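Local atomic coordinates of p-nitrophenyl phosphatase (Pho2) (Archaeoglobus fulgidus, PDB entry 3QGM), a protein that probably acts as a metal-dependent phosphatase of the haloacid dehalogenase (HAD) superfamily, with a calcium ion bound in this structure. Residues K34-E38 and L39-I43. Numbering follows the deposited sequence. Where two conformers were deposited one is given.
Sequences KKLKE and LGKKI
The amide of G40 reaches back to the carbonyl of K37, N to O 2.7 Å, arriving from above the carbonyl plane, 62° out of it. One residue earlier in the helix, L36 O takes K41 N at 3.0 Å, a straighter bond that closes the wider loop around the first. L39, where the chain leaves helical geometry, still gives its N to K35 O at 3.0 Å as in a regular helix. G40 then turns the backbone with a positive phi of 72°, and the chain heads back past the helix it has just left. K41 lays CB and CG beside L36 O, with CG 3.8 Å from L36 CD2; its chain bends at chi2 (-56°) and carries NZ off to a salt bridge with D7. Two residues on, I43 points CB toward the helix, and its CD1 meets L36 CB at 3.7 Å, the two side chains crossing at about a right angle. L36 also packs on Y11 and I13 of strand 10-14 and on M262 and V263 of helix 259-264. This is a Schellman motif with G40 as C-prime residue, ending helix 27-38 and leading into strand 42-47 of the parallel sheet in the Rossmann-like HAD core.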
ATOM      1  N   LYS A  34      23.746 -16.553  27.679  1.00 39.87           N
ATOM      2  CA  LYS A  34      24.083 -17.412  28.789  1.00 41.33           C
ATOM      3  C   LYS A  34      25.052 -16.733  29.743  1.00 41.84           C
ATOM      4  O   LYS A  34      24.839 -16.767  30.958  1.00 41.94           O
ATOM      5  CB  LYS A  34      24.631 -18.747  28.280  1.00 42.36           C
ATOM      6  CG  LYS A  34      23.587 -19.597  27.540  1.00 44.03           C
ATOM      7  CD  LYS A  34      24.150 -21.008  27.307  1.00 48.81           C
ATOM      8  CE  LYS A  34      23.289 -21.841  26.384  1.00 50.45           C
ATOM      9  NZ  LYS A  34      23.974 -23.116  25.986  1.00 52.08           N
ATOM     10  N   LYS A  35      26.101 -16.091  29.220  1.00 41.77           N
ATOM     11  CA  LYS A  35      27.035 -15.363  30.082  1.00 43.04           C
ATOM     12  C   LYS A  35      26.359 -14.215  30.832  1.00 43.44           C
ATOM     13  O   LYS A  35      26.720 -13.944  31.994  1.00 43.20           O
ATOM     14  CB  LYS A  35      28.274 -14.845  29.323  1.00 43.64           C
ATOM     15  CG  LYS A  35      29.334 -15.925  28.995  1.00 47.58           C
ATOM     16  CD  LYS A  35      29.046 -16.703  27.692  1.00 50.12           C
ATOM     17  CE  LYS A  35      30.281 -17.459  27.124  1.00 53.28           C
ATOM     18  NZ  LYS A  35      29.876 -18.561  26.151  1.00 55.18           N
ATOM     19  N   LEU A  36      25.382 -13.562  30.188  1.00 43.09           N
ATOM     20  CA  LEU A  36      24.603 -12.494  30.839  1.00 43.80           C
ATOM     21  C   LEU A  36      23.744 -12.959  32.034  1.00 44.39           C
ATOM     22  O   LEU A  36      23.670 -12.255  33.031  1.00 44.45           O
ATOM     23  CB  LEU A  36      23.694 -11.760  29.833  1.00 43.61           C
ATOM     24  CG  LEU A  36      24.320 -10.627  29.005  1.00 44.01           C
ATOM     25  CD1 LEU A  36      23.273 -10.031  28.053  1.00 44.08           C
ATOM     26  CD2 LEU A  36      24.920  -9.545  29.898  1.00 44.55           C
ATOM     27  N   LYS A  37      23.056 -14.099  31.886  1.00 44.61           N
ATOM     28  CA  LYS A  37      22.241 -14.693  32.945  0.50 44.71           C
ATOM     29  C   LYS A  37      23.145 -15.047  34.124  1.00 46.59           C
ATOM     30  O   LYS A  37      22.839 -14.762  35.301  1.00 47.28           O
ATOM     31  CB  LYS A  37      21.545 -15.966  32.443  0.50 43.63           C
ATOM     32  CG  LYS A  37      20.539 -15.756  31.313  0.50 40.07           C
ATOM     33  CD  LYS A  37      19.878 -17.077  30.860  0.50 34.71           C
ATOM     34  CE  LYS A  37      20.829 -17.950  30.036  0.50 29.39           C
ATOM     35  NZ  LYS A  37      20.265 -19.201  29.588  0.50 20.49           N
ATOM     36  N   GLU A  38      24.270 -15.675  33.778  1.00 48.32           N
ATOM     37  CA  GLU A  38      25.335 -16.076  34.719  1.00 49.65           C
ATOM     38  C   GLU A  38      25.886 -14.902  35.528  1.00 50.40           C
ATOM     39  O   GLU A  38      26.248 -15.062  36.698  1.00 51.31           O
ATOM     40  CB  GLU A  38      26.494 -16.647  33.922  1.00 49.86           C
ATOM     41  CG  GLU A  38      26.970 -18.010  34.328  1.00 53.00           C
ATOM     42  CD  GLU A  38      28.417 -18.269  33.856  1.00 57.70           C
ATOM     43  OE1 GLU A  38      28.663 -19.308  33.180  1.00 62.28           O
ATOM     44  OE2 GLU A  38      29.310 -17.418  34.157  1.00 61.09           O
ATOM     45  N   LEU A  39      26.009 -13.737  34.894  1.00 50.07           N
ATOM     46  CA  LEU A  39      26.387 -12.513  35.609  1.00 50.82           C
ATOM     47  C   LEU A  39      25.183 -11.899  36.324  1.00 50.38           C
ATOM     48  O   LEU A  39      25.296 -10.770  36.812  1.00 51.49           O
ATOM     49  CB  LEU A  39      26.948 -11.455  34.651  1.00 51.29           C
ATOM     50  CG  LEU A  39      28.452 -11.258  34.451  1.00 53.63           C
ATOM     51  CD1 LEU A  39      29.254 -12.499  34.751  1.00 54.97           C
ATOM     52  CD2 LEU A  39      28.686 -10.759  33.005  1.00 53.78           C
ATOM     53  N   GLY A  40      24.030 -12.587  36.336  1.00 48.21           N
ATOM     54  CA  GLY A  40      22.853 -12.095  37.046  1.00 47.26           C
ATOM     55  C   GLY A  40      22.137 -10.899  36.424  1.00 46.70           C
ATOM     56  O   GLY A  40      21.325 -10.259  37.099  1.00 46.78           O
ATOM     57  N   LYS A  41      22.409 -10.589  35.148  1.00 44.78           N
ATOM     58  CA  LYS A  41      21.725  -9.469  34.491  1.00 43.22           C
ATOM     59  C   LYS A  41      20.340  -9.949  34.102  1.00 41.29           C
ATOM     60  O   LYS A  41      20.153 -11.134  33.760  1.00 40.21           O
ATOM     61  CB  LYS A  41      22.458  -8.975  33.245  1.00 43.37           C
ATOM     62  CG  LYS A  41      23.927  -8.624  33.403  1.00 44.38           C
ATOM     63  CD  LYS A  41      24.223  -7.582  34.485  1.00 45.39           C
ATOM     64  CE  LYS A  41      25.493  -6.806  34.122  1.00 47.46           C
ATOM     65  NZ  LYS A  41      25.923  -5.757  35.143  1.00 47.76           N
ATOM     66  N   LYS A  42      19.375  -9.041  34.191  1.00 39.62           N
ATOM     67  CA  LYS A  42      18.018  -9.329  33.807  1.00 39.01           C
ATOM     68  C   LYS A  42      17.926  -9.048  32.310  1.00 37.92           C
ATOM     69  O   LYS A  42      18.600  -8.147  31.795  1.00 37.30           O
ATOM     70  CB  LYS A  42      17.031  -8.428  34.547  1.00 39.56           C
ATOM     71  CG  LYS A  42      17.070  -8.498  36.080  1.00 42.34           C
ATOM     72  CD  LYS A  42      16.277  -7.301  36.609  1.00 46.54           C
ATOM     73  CE  LYS A  42      15.572  -7.537  37.961  1.00 49.07           C
ATOM     74  NZ  LYS A  42      14.092  -7.609  37.818  1.00 49.27           N
ATOM     75  N   ILE A  43      17.091  -9.814  31.624  1.00 36.22           N
ATOM     76  CA  ILE A  43      16.994  -9.740  30.182  1.00 35.67           C
ATOM     77  C   ILE A  43      15.546  -9.823  29.797  1.00 34.34           C
ATOM     78  O   ILE A  43      14.770 -10.528  30.424  1.00 35.19           O
ATOM     79  CB  ILE A  43      17.781 -10.910  29.507  1.00 35.65           C
ATOM     80  CG1 ILE A  43      19.268 -10.812  29.831  1.00 37.41           C
ATOM     81  CG2 ILE A  43      17.602 -10.894  27.988  1.00 36.93           C
ATOM     82  CD1 ILE A  43      20.099 -11.792  29.061  1.00 40.46           C
TER